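Local coordinates for protein acetyltransferase (Agrobacterium tumefaciens, PDB 2DXQ) that probably transfers an acetyl group from acetyl-coenzyme A to an acceptor that has not been established, as a member of the GNAT family, at residues 5-11 with 53-59; 16-20 with 33-39; 65-71 with 82-88. All coordinates share one frame; numbering follows the deposited sequence.

Interaction 1 (5-11 with 53-59); sequences AISLRAA and IFVATEN
A5 O takes the backbone N of N59 at 2.7 Å in a nearly straight bond, and the CA-H of E58 also leans on this oxygen. A water adds a weak, long bond to the same carbonyl and links it to T57 OG1, 2.7 Å from that water. T57 OG1 meets a second water, and this one accepts from R9 NE at 2.9 Å in the plane of the guanidinium group, so a solvent chain follows the face that carries S7, R9, V55 and T57. The antiparallel ladder continues with paired backbone bonds between S7 and T57 and between R9 and V55, and ends where A11 N reaches I53 O at 2.7 Å. R9 starts with CG wedged between its own N and carbonyl carbon (chi1 52°), then runs extended alongside V55, whose CG2 sits 4.0 Å above one guanidinium face. NH1 turns back to A10 O at 3.2 Å, and its salt bridge to D15 fixes the end of the chain. The opposite face bears I6, L8, A56 and E58; there L8 packs on helix 98-112, and E58 forms a salt bridge with R93 and a hydrogen bond with Y98. R9 O lies at the edge of the F54 ring, near its plane. Strand 6-10 forms the outer strand, within this chain, of the mixed sheet of a GNAT fold, antiparallel to strand 51-58.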
ATOM      1  N   ALA A   5       9.854  23.843 -19.659  1.00 29.10           N
ATOM      2  CA  ALA A   5      10.972  22.924 -19.820  1.00 26.52           C
ATOM      3  C   ALA A   5      10.994  21.851 -18.739  1.00 24.99           C
ATOM      4  O   ALA A   5      11.469  20.746 -18.972  1.00 23.93           O
ATOM      5  CB  ALA A   5      12.278  23.690 -19.805  1.00 26.67           C
ATOM      6  N   ILE A   6      10.534  22.207 -17.546  1.00 23.24           N
ATOM      7  CA  ILE A   6      10.465  21.250 -16.439  1.00 22.32           C
ATOM      8  C   ILE A   6       9.071  21.349 -15.865  1.00 22.16           C
ATOM      9  O   ILE A   6       8.590  22.451 -15.562  1.00 22.30           O
ATOM     10  CB  ILE A   6      11.527  21.528 -15.336  1.00 22.26           C
ATOM     11  CG1 ILE A   6      12.943  21.298 -15.875  1.00 22.39           C
ATOM     12  CG2 ILE A   6      11.284  20.625 -14.089  1.00 21.63           C
ATOM     13  CD1 ILE A   6      14.035  21.775 -14.967  1.00 22.65           C
ATOM     14  N   SER A   7       8.408  20.205 -15.721  1.00 21.28           N
ATOM     15  CA  SER A   7       7.099  20.204 -15.112  1.00 20.87           C
ATOM     16  C   SER A   7       6.883  18.994 -14.201  1.00 19.92           C
ATOM     17  O   SER A   7       7.713  18.089 -14.139  1.00 19.26           O
ATOM     18  CB  SER A   7       6.016  20.282 -16.175  1.00 21.80           C
ATOM     19  OG  SER A   7       4.776  20.519 -15.559  1.00 26.59           O
ATOM     20  N   LEU A   8       5.758  19.012 -13.502  1.00 19.14           N
ATOM     21  CA  LEU A   8       5.376  17.975 -12.556  1.00 19.25           C
ATOM     22  C   LEU A   8       3.859  17.909 -12.651  1.00 18.77           C
ATOM     23  O   LEU A   8       3.187  18.935 -12.520  1.00 19.48           O
ATOM     24  CB  LEU A   8       5.807  18.414 -11.162  1.00 19.90           C
ATOM     25  CG  LEU A   8       5.299  17.651  -9.942  1.00 22.58           C
ATOM     26  CD1 LEU A   8       6.042  16.361  -9.791  1.00 24.39           C
ATOM     27  CD2 LEU A   8       5.494  18.525  -8.714  1.00 23.05           C
ATOM     28  N   ARG A   9       3.318  16.715 -12.879  1.00 17.91           N
ATOM     29  CA  ARG A   9       1.874  16.540 -13.026  1.00 17.41           C
ATOM     30  C   ARG A   9       1.493  15.083 -12.822  1.00 17.14           C
ATOM     31  O   ARG A   9       2.360  14.215 -12.785  1.00 16.33           O
ATOM     32  CB  ARG A   9       1.430  16.989 -14.413  1.00 17.52           C
ATOM     33  CG  ARG A   9       2.209  16.357 -15.546  1.00 18.32           C
ATOM     34  CD  ARG A   9       1.664  16.807 -16.907  1.00 19.62           C
ATOM     35  NE  ARG A   9       2.426  16.208 -18.003  1.00 20.26           N
ATOM     36  CZ  ARG A   9       2.252  14.968 -18.439  1.00 22.19           C
ATOM     37  NH1 ARG A   9       1.348  14.178 -17.865  1.00 22.07           N
ATOM     38  NH2 ARG A   9       2.985  14.515 -19.443  1.00 22.30           N
ATOM     39  N   ALA A  10       0.195  14.833 -12.691  1.00 17.30           N
ATOM     40  CA  ALA A  10      -0.326  13.484 -12.742  1.00 17.87           C
ATOM     41  C   ALA A  10      -0.223  12.982 -14.170  1.00 18.92           C
ATOM     42  O   ALA A  10      -0.352  13.764 -15.132  1.00 17.78           O
ATOM     43  CB  ALA A  10      -1.788  13.438 -12.268  1.00 18.40           C
ATOM     44  N   ALA A  11       0.018  11.681 -14.306  1.00 19.14           N
ATOM     45  CA  ALA A  11       0.022  11.025 -15.607  1.00 20.86           C
ATOM     46  C   ALA A  11      -1.398  10.903 -16.137  1.00 21.86           C
ATOM     47  O   ALA A  11      -2.367  10.885 -15.365  1.00 22.72           O
ATOM     48  CB  ALA A  11       0.666   9.640 -15.513  1.00 20.98           C
ATOM     49  N   ILE A  53      -0.578   8.409 -10.457  1.00 14.87           N
ATOM     50  CA  ILE A  53       0.800   8.248 -10.912  1.00 14.31           C
ATOM     51  C   ILE A  53       1.292   9.668 -11.207  1.00 14.83           C
ATOM     52  O   ILE A  53       0.684  10.372 -12.015  1.00 15.33           O
ATOM     53  CB  ILE A  53       0.905   7.419 -12.222  1.00 14.24           C
ATOM     54  CG1 ILE A  53       0.296   6.017 -12.079  1.00 14.16           C
ATOM     55  CG2 ILE A  53       2.388   7.329 -12.667  1.00 13.36           C
ATOM     56  CD1 ILE A  53       0.072   5.283 -13.448  1.00 15.33           C
ATOM     57  N   PHE A  54       2.377  10.088 -10.550  1.00 13.73           N
ATOM     58  CA  PHE A  54       2.957  11.399 -10.806  1.00 13.30           C
ATOM     59  C   PHE A  54       4.196  11.253 -11.666  1.00 12.96           C
ATOM     60  O   PHE A  54       4.918  10.278 -11.517  1.00 12.41           O
ATOM     61  CB  PHE A  54       3.312  12.087  -9.497  1.00 13.78           C
ATOM     62  CG  PHE A  54       2.114  12.508  -8.710  1.00 15.51           C
ATOM     63  CD1 PHE A  54       1.311  13.559  -9.163  1.00 18.66           C
ATOM     64  CD2 PHE A  54       1.765  11.838  -7.541  1.00 17.80           C
ATOM     65  CE1 PHE A  54       0.172  13.955  -8.436  1.00 17.98           C
ATOM     66  CE2 PHE A  54       0.638  12.217  -6.815  1.00 17.42           C
ATOM     67  CZ  PHE A  54      -0.153  13.271  -7.256  1.00 17.51           C
ATOM     68  N   VAL A  55       4.421  12.215 -12.566  1.00 12.86           N
ATOM     69  CA  VAL A  55       5.636  12.271 -13.378  1.00 13.60           C
ATOM     70  C   VAL A  55       6.306  13.645 -13.275  1.00 13.85           C
ATOM     71  O   VAL A  55       5.628  14.662 -13.193  1.00 14.60           O
ATOM     72  CB  VAL A  55       5.384  11.941 -14.886  1.00 14.17           C
ATOM     73  CG1 VAL A  55       5.096  10.455 -15.080  1.00 14.68           C
ATOM     74  CG2 VAL A  55       4.226  12.782 -15.476  1.00 14.28           C
ATOM     75  N   ALA A  56       7.637  13.663 -13.253  1.00 13.94           N
ATOM     76  CA  ALA A  56       8.382  14.885 -13.521  1.00 14.08           C
ATOM     77  C   ALA A  56       8.766  14.800 -14.980  1.00 14.40           C
ATOM     78  O   ALA A  56       9.127  13.718 -15.474  1.00 13.70           O
ATOM     79  CB  ALA A  56       9.646  14.970 -12.642  1.00 14.07           C
ATOM     80  N   THR A  57       8.645  15.916 -15.689  1.00 13.99           N
ATOM     81  CA  THR A  57       8.934  15.901 -17.114  1.00 15.12           C
ATOM     82  C   THR A  57      10.018  16.914 -17.411  1.00 14.98           C
ATOM     83  O   THR A  57      10.123  17.929 -16.727  1.00 15.33           O
ATOM     84  CB  THR A  57       7.695  16.223 -18.003  1.00 15.05           C
ATOM     85  OG1 THR A  57       7.212  17.527 -17.669  1.00 17.60           O
ATOM     86  CG2 THR A  57       6.571  15.192 -17.813  1.00 17.01           C
ATOM     87  N   GLU A  58      10.834  16.598 -18.410  1.00 15.73           N
ATOM     88  CA  GLU A  58      11.875  17.494 -18.891  1.00 15.67           C
ATOM     89  C   GLU A  58      11.690  17.605 -20.410  1.00 16.36           C
ATOM     90  O   GLU A  58      11.758  16.585 -21.112  1.00 16.68           O
ATOM     91  CB  GLU A  58      13.231  16.878 -18.537  1.00 15.55           C
ATOM     92  CG  GLU A  58      14.476  17.738 -18.828  1.00 15.70           C
ATOM     93  CD  GLU A  58      15.725  16.900 -18.863  1.00 18.15           C
ATOM     94  OE1 GLU A  58      16.378  16.748 -17.807  1.00 16.51           O
ATOM     95  OE2 GLU A  58      16.063  16.357 -19.947  1.00 19.19           O
ATOM     96  N   ASN A  59      11.432  18.818 -20.914  1.00 16.56           N
ATOM     97  CA  ASN A  59      11.068  19.002 -22.336  1.00 17.52           C
ATOM     98  C   ASN A  59       9.924  18.061 -22.730  1.00 18.44           C
ATOM     99  O   ASN A  59       9.921  17.499 -23.834  1.00 18.95           O
ATOM    100  CB  ASN A  59      12.267  18.745 -23.257  1.00 17.05           C
ATOM    101  CG  ASN A  59      13.512  19.466 -22.812  1.00 16.85           C
ATOM    102  OD1 ASN A  59      14.561  18.851 -22.595  1.00 17.84           O
ATOM    103  ND2 ASN A  59      13.399  20.766 -22.652  1.00 13.58           N
TER
HETATM  104  O   HOH W   1       8.435  19.258 -19.395  1.00 18.99           O
HETATM  105  O   HOH W   2       4.527  17.967 -18.962  1.00 36.42           O
HETATM  106  O   HOH W   3      -2.618   8.982 -12.492  1.00 22.68           O

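Interaction 2 (16-20 with 33-39); sequences LPGLL and LTTQEAG
L16 lays its side chain on T35, A38 and G39. With CG anti to the backbone N (chi1 -173°), the CD2 methyl is carried to 3.5 Å from T35 O and 3.8 Å from T35 CG2, the two side chains running antiparallel past one another. The same methyl also lies against G39 CA, while CD1 turns to A38 CB. P17, next in sequence, lays its ring against the hydroxyl of T35: CG is 3.5 Å from T35 OG1, the nearest of the ring atoms. One turn on, L20 returns to the interface. Its CD1 rests 3.5 Å from L33 O and close to T34 O; both methyls touch A38 CB, each at 3.9 Å, and CD2 also meets the CB of L33. A38 CB is therefore held between L16 and L20. T34 and E37 form a capping box beside L20: T34 OG1 accepts E37 N at 3.0 Å, and E37 OE1 accepts T34 N on its anti side. The helical segments run nearly perpendicular, at 97°, with axes 10.1 Å apart. L16 also touches F42 further along helix 35-47, and L74 of the second subunit packs on L16, L33 and A38; meanwhile L19 turns from this contact to I53 and V55 of strand 51-58, seating helix 16-26 on the sheet.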
ATOM      1  N   LEU A  16       1.536   6.762 -21.345  1.00 18.80           N
ATOM      2  CA  LEU A  16       1.855   5.351 -21.196  1.00 17.87           C
ATOM      3  C   LEU A  16       3.203   4.926 -21.778  1.00 17.65           C
ATOM      4  O   LEU A  16       3.963   4.242 -21.079  1.00 17.40           O
ATOM      5  CB  LEU A  16       0.679   4.464 -21.676  1.00 17.90           C
ATOM      6  CG  LEU A  16       0.813   2.960 -21.419  1.00 17.15           C
ATOM      7  CD1 LEU A  16       1.184   2.651 -19.959  1.00 15.03           C
ATOM      8  CD2 LEU A  16      -0.506   2.256 -21.825  1.00 17.68           C
ATOM      9  N   PRO A  17       3.525   5.302 -23.051  1.00 17.63           N
ATOM     10  CA  PRO A  17       4.849   4.932 -23.573  1.00 17.54           C
ATOM     11  C   PRO A  17       6.008   5.385 -22.673  1.00 16.91           C
ATOM     12  O   PRO A  17       6.919   4.597 -22.381  1.00 16.46           O
ATOM     13  CB  PRO A  17       4.898   5.644 -24.940  1.00 17.98           C
ATOM     14  CG  PRO A  17       3.486   5.732 -25.353  1.00 17.72           C
ATOM     15  CD  PRO A  17       2.724   6.012 -24.072  1.00 17.92           C
ATOM     16  N   GLY A  18       5.954   6.640 -22.220  1.00 16.71           N
ATOM     17  CA  GLY A  18       6.998   7.206 -21.356  1.00 16.42           C
ATOM     18  C   GLY A  18       7.117   6.522 -20.004  1.00 16.47           C
ATOM     19  O   GLY A  18       8.223   6.277 -19.521  1.00 16.80           O
ATOM     20  N   LEU A  19       5.974   6.187 -19.409  1.00 15.90           N
ATOM     21  CA  LEU A  19       5.932   5.437 -18.150  1.00 15.99           C
ATOM     22  C   LEU A  19       6.513   4.048 -18.313  1.00 15.44           C
ATOM     23  O   LEU A  19       7.269   3.579 -17.467  1.00 15.34           O
ATOM     24  CB  LEU A  19       4.494   5.316 -17.659  1.00 15.77           C
ATOM     25  CG  LEU A  19       3.944   6.528 -16.925  1.00 18.01           C
ATOM     26  CD1 LEU A  19       2.442   6.336 -16.700  1.00 19.10           C
ATOM     27  CD2 LEU A  19       4.697   6.722 -15.611  1.00 18.87           C
ATOM     28  N   LEU A  20       6.178   3.384 -19.412  1.00 15.19           N
ATOM     29  CA  LEU A  20       6.738   2.048 -19.640  1.00 14.94           C
ATOM     30  C   LEU A  20       8.268   2.093 -19.750  1.00 15.22           C
ATOM     31  O   LEU A  20       8.966   1.219 -19.227  1.00 14.94           O
ATOM     32  CB  LEU A  20       6.087   1.383 -20.868  1.00 14.91           C
ATOM     33  CG  LEU A  20       4.603   0.995 -20.731  1.00 15.09           C
ATOM     34  CD1 LEU A  20       4.049   0.539 -22.080  1.00 13.56           C
ATOM     35  CD2 LEU A  20       4.452  -0.148 -19.698  1.00 13.79           C
ATOM     36  N   LEU A  33       6.643  -4.541 -22.059  1.00 16.76           N
ATOM     37  CA  LEU A  33       5.234  -4.444 -22.436  1.00 16.73           C
ATOM     38  C   LEU A  33       5.048  -3.345 -23.459  1.00 16.36           C
ATOM     39  O   LEU A  33       5.634  -2.270 -23.334  1.00 16.37           O
ATOM     40  CB  LEU A  33       4.373  -4.094 -21.215  1.00 16.37           C
ATOM     41  CG  LEU A  33       4.281  -5.106 -20.086  1.00 18.23           C
ATOM     42  CD1 LEU A  33       3.376  -4.537 -19.010  1.00 19.14           C
ATOM     43  CD2 LEU A  33       3.743  -6.439 -20.583  1.00 20.16           C
ATOM     44  N   THR A  34       4.239  -3.612 -24.482  1.00 15.42           N
ATOM     45  CA  THR A  34       3.893  -2.563 -25.433  1.00 14.36           C
ATOM     46  C   THR A  34       2.784  -1.694 -24.842  1.00 14.17           C
ATOM     47  O   THR A  34       2.117  -2.079 -23.879  1.00 13.76           O
ATOM     48  CB  THR A  34       3.411  -3.166 -26.755  1.00 14.60           C
ATOM     49  OG1 THR A  34       2.182  -3.874 -26.517  1.00 12.86           O
ATOM     50  CG2 THR A  34       4.462  -4.129 -27.289  1.00 13.85           C
ATOM     51  N   THR A  35       2.594  -0.513 -25.417  1.00 14.18           N
ATOM     52  CA  THR A  35       1.508   0.360 -25.033  1.00 14.77           C
ATOM     53  C   THR A  35       0.166  -0.391 -25.153  1.00 14.49           C
ATOM     54  O   THR A  35      -0.727  -0.248 -24.306  1.00 14.99           O
ATOM     55  CB  THR A  35       1.553   1.649 -25.890  1.00 15.43           C
ATOM     56  OG1 THR A  35       2.813   2.300 -25.661  1.00 18.91           O
ATOM     57  CG2 THR A  35       0.460   2.588 -25.510  1.00 16.73           C
ATOM     58  N   GLN A  36       0.046  -1.229 -26.182  1.00 13.68           N
ATOM     59  CA  GLN A  36      -1.185  -2.002 -26.375  1.00 13.30           C
ATOM     60  C   GLN A  36      -1.406  -3.021 -25.252  1.00 13.36           C
ATOM     61  O   GLN A  36      -2.510  -3.101 -24.707  1.00 14.06           O
ATOM     62  CB  GLN A  36      -1.190  -2.706 -27.743  1.00 13.17           C
ATOM     63  CG  GLN A  36      -1.380  -1.748 -28.920  1.00 12.66           C
ATOM     64  CD  GLN A  36      -0.155  -0.887 -29.174  1.00 14.84           C
ATOM     65  OE1 GLN A  36       0.971  -1.327 -28.955  1.00 14.26           O
ATOM     66  NE2 GLN A  36      -0.375   0.354 -29.638  1.00 14.04           N
ATOM     67  N   GLU A  37      -0.361  -3.775 -24.922  1.00 13.77           N
ATOM     68  CA  GLU A  37      -0.414  -4.783 -23.838  1.00 14.37           C
ATOM     69  C   GLU A  37      -0.722  -4.149 -22.490  1.00 15.14           C
ATOM     70  O   GLU A  37      -1.372  -4.763 -21.632  1.00 15.48           O
ATOM     71  CB  GLU A  37       0.915  -5.537 -23.737  1.00 14.65           C
ATOM     72  CG  GLU A  37       1.117  -6.567 -24.859  1.00 13.67           C
ATOM     73  CD  GLU A  37       2.515  -7.137 -24.910  1.00 15.73           C
ATOM     74  OE1 GLU A  37       3.475  -6.466 -24.450  1.00 15.03           O
ATOM     75  OE2 GLU A  37       2.670  -8.260 -25.452  1.00 16.22           O
ATOM     76  N   ALA A  38      -0.251  -2.914 -22.304  1.00 14.47           N
ATOM     77  CA  ALA A  38      -0.365  -2.241 -21.023  1.00 14.16           C
ATOM     78  C   ALA A  38      -1.624  -1.398 -20.880  1.00 14.42           C
ATOM     79  O   ALA A  38      -1.915  -0.911 -19.796  1.00 14.48           O
ATOM     80  CB  ALA A  38       0.916  -1.386 -20.750  1.00 14.11           C
ATOM     81  N   GLY A  39      -2.390  -1.249 -21.963  1.00 14.20           N
ATOM     82  CA  GLY A  39      -3.497  -0.287 -22.008  1.00 14.39           C
ATOM     83  C   GLY A  39      -4.620  -0.537 -21.013  1.00 15.22           C
ATOM     84  O   GLY A  39      -5.118   0.401 -20.373  1.00 15.17           O
TER

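Interaction 3 (65-71 with 82-88); sequences TATLLIV and AFIENVV
T65 and V88 press together tightly, T65 CG2 standing 3.4 Å from V88 CG1, closer than ordinary van der Waals contact. The T65 methyl takes the crowded position between its backbone N and carbonyl carbon, while OG1, anti to that N (chi1 -175°), bonds to F54 O of the neighbouring strand 51-58. Apolar packing is also close where L68 CD1 fits between A82 CB at 3.8 Å and I84 CG1 at 4.0 Å, on a face covered by helix 98-112. V71 CG2 approaches the ring edge of F83, which stacks on F83 of the second subunit. The looser, wetter part lies round N86. One water donates to T65 OG1 and to N86 O and lies 2.7 Å from T67 OG1; a second accepts from N86 ND2 at 2.8 Å and also meets T67 OG1. N86 ND2 also bonds to N73 of the second subunit, and E85 OE1 receives N86 N at 3.0 Å. Paired backbone bonds join T65 with V88, T67 with E85 and L69 with F83, but the register slips by one residue between the first two. N86, with its positive phi of 47°, is the extra residue of this beta bulge. A bulge in this strand is a GNAT hallmark, beside the opening towards strand 117-122 where acetyl-coenzyme A binds in relatives; probably so here.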
ATOM      1  N   THR A  65       9.138   9.179 -11.807  1.00 12.68           N
ATOM      2  CA  THR A  65       7.750   8.866 -11.479  1.00 11.98           C
ATOM      3  C   THR A  65       7.661   8.291 -10.073  1.00 12.33           C
ATOM      4  O   THR A  65       8.644   7.764  -9.537  1.00 12.73           O
ATOM      5  CB  THR A  65       7.125   7.881 -12.514  1.00 11.88           C
ATOM      6  OG1 THR A  65       5.728   7.682 -12.229  1.00 12.57           O
ATOM      7  CG2 THR A  65       7.813   6.549 -12.483  1.00 12.40           C
ATOM      8  N   ALA A  66       6.486   8.458  -9.471  1.00 12.11           N
ATOM      9  CA  ALA A  66       6.121   7.796  -8.211  1.00 12.49           C
ATOM     10  C   ALA A  66       4.612   7.637  -8.238  1.00 12.65           C
ATOM     11  O   ALA A  66       3.899   8.528  -8.729  1.00 12.55           O
ATOM     12  CB  ALA A  66       6.532   8.653  -7.029  1.00 12.14           C
ATOM     13  N   THR A  67       4.125   6.531  -7.676  1.00 12.09           N
ATOM     14  CA  THR A  67       2.688   6.289  -7.623  1.00 12.13           C
ATOM     15  C   THR A  67       2.212   6.432  -6.182  1.00 12.04           C
ATOM     16  O   THR A  67       2.789   5.837  -5.266  1.00 12.05           O
ATOM     17  CB  THR A  67       2.354   4.885  -8.151  1.00 12.21           C
ATOM     18  OG1 THR A  67       2.815   4.760  -9.510  1.00 12.99           O
ATOM     19  CG2 THR A  67       0.831   4.593  -8.046  1.00 12.02           C
ATOM     20  N   LEU A  68       1.158   7.221  -6.001  1.00 12.11           N
ATOM     21  CA  LEU A  68       0.568   7.439  -4.693  1.00 12.35           C
ATOM     22  C   LEU A  68      -0.701   6.615  -4.578  1.00 13.35           C
ATOM     23  O   LEU A  68      -1.540   6.637  -5.478  1.00 13.29           O
ATOM     24  CB  LEU A  68       0.227   8.918  -4.508  1.00 11.94           C
ATOM     25  CG  LEU A  68      -0.474   9.316  -3.213  1.00 12.37           C
ATOM     26  CD1 LEU A  68       0.403   9.024  -1.977  1.00 12.50           C
ATOM     27  CD2 LEU A  68      -0.824  10.811  -3.315  1.00 12.33           C
ATOM     28  N   LEU A  69      -0.839   5.911  -3.456  1.00 13.33           N
ATOM     29  CA  LEU A  69      -2.040   5.116  -3.185  1.00 14.09           C
ATOM     30  C   LEU A  69      -2.642   5.632  -1.885  1.00 14.32           C
ATOM     31  O   LEU A  69      -2.064   5.462  -0.815  1.00 14.30           O
ATOM     32  CB  LEU A  69      -1.687   3.628  -3.043  1.00 14.57           C
ATOM     33  CG  LEU A  69      -0.762   3.017  -4.106  1.00 16.58           C
ATOM     34  CD1 LEU A  69      -0.308   1.627  -3.680  1.00 18.40           C
ATOM     35  CD2 LEU A  69      -1.483   2.964  -5.458  1.00 18.39           C
ATOM     36  N   ILE A  70      -3.794   6.278  -1.978  1.00 14.49           N
ATOM     37  CA  ILE A  70      -4.481   6.794  -0.787  1.00 14.70           C
ATOM     38  C   ILE A  70      -5.605   5.826  -0.454  1.00 15.43           C
ATOM     39  O   ILE A  70      -6.384   5.449  -1.338  1.00 15.83           O
ATOM     40  CB  ILE A  70      -5.057   8.216  -1.006  1.00 15.08           C
ATOM     41  CG1 ILE A  70      -3.919   9.220  -1.256  1.00 14.88           C
ATOM     42  CG2 ILE A  70      -5.882   8.648   0.221  1.00 15.44           C
ATOM     43  CD1 ILE A  70      -4.402  10.618  -1.761  1.00 15.39           C
ATOM     44  N   VAL A  71      -5.676   5.436   0.816  1.00 16.11           N
ATOM     45  CA  VAL A  71      -6.530   4.311   1.241  1.00 16.60           C
ATOM     46  C   VAL A  71      -7.513   4.773   2.321  1.00 17.06           C
ATOM     47  O   VAL A  71      -7.090   5.336   3.326  1.00 15.92           O
ATOM     48  CB  VAL A  71      -5.667   3.159   1.824  1.00 16.66           C
ATOM     49  CG1 VAL A  71      -6.533   1.899   2.048  1.00 18.07           C
ATOM     50  CG2 VAL A  71      -4.465   2.827   0.911  1.00 15.93           C
ATOM     51  N   ALA A  82      -1.508   6.356   3.309  1.00 13.42           N
ATOM     52  CA  ALA A  82      -1.058   6.234   1.934  1.00 12.91           C
ATOM     53  C   ALA A  82       0.203   5.407   1.828  1.00 12.55           C
ATOM     54  O   ALA A  82       0.979   5.329   2.785  1.00 12.70           O
ATOM     55  CB  ALA A  82      -0.816   7.617   1.339  1.00 13.69           C
ATOM     56  N   PHE A  83       0.393   4.801   0.658  1.00 12.05           N
ATOM     57  CA  PHE A  83       1.674   4.204   0.280  1.00 11.61           C
ATOM     58  C   PHE A  83       2.210   4.926  -0.941  1.00 11.85           C
ATOM     59  O   PHE A  83       1.436   5.450  -1.770  1.00 11.25           O
ATOM     60  CB  PHE A  83       1.492   2.753  -0.137  1.00 12.03           C
ATOM     61  CG  PHE A  83       1.035   1.848   0.967  1.00 14.34           C
ATOM     62  CD1 PHE A  83       1.957   1.261   1.816  1.00 16.08           C
ATOM     63  CD2 PHE A  83      -0.313   1.573   1.132  1.00 16.85           C
ATOM     64  CE1 PHE A  83       1.537   0.411   2.841  1.00 18.69           C
ATOM     65  CE2 PHE A  83      -0.747   0.710   2.143  1.00 18.66           C
ATOM     66  CZ  PHE A  83       0.183   0.129   2.997  1.00 17.67           C
ATOM     67  N   ILE A  84       3.525   4.904  -1.087  1.00 11.33           N
ATOM     68  CA  ILE A  84       4.153   5.345  -2.340  1.00 11.80           C
ATOM     69  C   ILE A  84       4.904   4.179  -2.966  1.00 12.36           C
ATOM     70  O   ILE A  84       5.656   3.474  -2.273  1.00 12.66           O
ATOM     71  CB  ILE A  84       5.060   6.578  -2.123  1.00 11.79           C
ATOM     72  CG1 ILE A  84       4.184   7.799  -1.794  1.00 12.83           C
ATOM     73  CG2 ILE A  84       5.910   6.866  -3.378  1.00 11.78           C
ATOM     74  CD1 ILE A  84       4.985   9.044  -1.437  1.00 14.36           C
ATOM     75  N   GLU A  85       4.673   3.959  -4.259  1.00 12.59           N
ATOM     76  CA  GLU A  85       5.227   2.798  -4.948  1.00 13.25           C
ATOM     77  C   GLU A  85       5.829   3.151  -6.299  1.00 13.20           C
ATOM     78  O   GLU A  85       5.597   4.231  -6.833  1.00 12.40           O
ATOM     79  CB  GLU A  85       4.137   1.735  -5.149  1.00 13.97           C
ATOM     80  CG  GLU A  85       4.088   0.691  -4.010  1.00 17.03           C
ATOM     81  CD  GLU A  85       5.350  -0.148  -3.954  1.00 19.72           C
ATOM     82  OE1 GLU A  85       6.148  -0.096  -4.922  1.00 20.40           O
ATOM     83  OE2 GLU A  85       5.569  -0.843  -2.936  1.00 19.34           O
ATOM     84  N   ASN A  86       6.614   2.217  -6.824  1.00 13.01           N
ATOM     85  CA  ASN A  86       7.219   2.307  -8.151  1.00 13.73           C
ATOM     86  C   ASN A  86       7.883   3.645  -8.443  1.00 13.49           C
ATOM     87  O   ASN A  86       7.593   4.321  -9.442  1.00 12.57           O
ATOM     88  CB  ASN A  86       6.245   1.888  -9.237  1.00 15.35           C
ATOM     89  CG  ASN A  86       5.884   0.419  -9.132  1.00 15.13           C
ATOM     90  OD1 ASN A  86       6.730  -0.415  -8.777  1.00 18.74           O
ATOM     91  ND2 ASN A  86       4.636   0.098  -9.413  1.00 16.74           N
ATOM     92  N   VAL A  87       8.793   4.001  -7.550  1.00 13.54           N
ATOM     93  CA  VAL A  87       9.562   5.225  -7.727  1.00 13.49           C
ATOM     94  C   VAL A  87      10.753   4.934  -8.638  1.00 14.44           C
ATOM     95  O   VAL A  87      11.532   4.009  -8.376  1.00 14.20           O
ATOM     96  CB  VAL A  87      10.070   5.719  -6.363  1.00 13.64           C
ATOM     97  CG1 VAL A  87      10.978   6.904  -6.538  1.00 14.64           C
ATOM     98  CG2 VAL A  87       8.886   6.073  -5.466  1.00 13.86           C
ATOM     99  N   VAL A  88      10.904   5.728  -9.699  1.00 14.44           N
ATOM    100  CA  VAL A  88      12.057   5.556 -10.567  1.00 16.18           C
ATOM    101  C   VAL A  88      12.596   6.862 -11.080  1.00 17.16           C
ATOM    102  O   VAL A  88      11.846   7.797 -11.348  1.00 16.25           O
ATOM    103  CB  VAL A  88      11.841   4.491 -11.707  1.00 17.34           C
ATOM    104  CG1 VAL A  88      10.465   4.502 -12.273  1.00 18.44           C
ATOM    105  CG2 VAL A  88      12.907   4.554 -12.804  1.00 18.38           C
TER
HETATM  106  O   HOH W   4       5.196   5.322 -10.715  1.00 15.32           O
HETATM  107  O   HOH W   5       2.754   2.019  -9.991  1.00 17.64           O

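How the interactions relate
Interactions 1 and 3 belong to one sheet, their centres about 15 Å apart, and are joined directly because strands 51-58 and 61-71 are neighbours in it: F54 N lies 2.8 Å from A66 O, a probable hydrogen bond. Interaction 2 lies off that sheet, about 17 Å from the centre of interaction 1 and 18 Å from that of interaction 3. Along the chain it is nested in the loop that interaction 1 closes, and interaction 3 follows both. L19 connects all three, packing on A11, I53, V55 and T65. Helices 16-26 and 35-47 thus fill the excursion between the first two strands, while interactions 2 and 3 both also touch the second subunit.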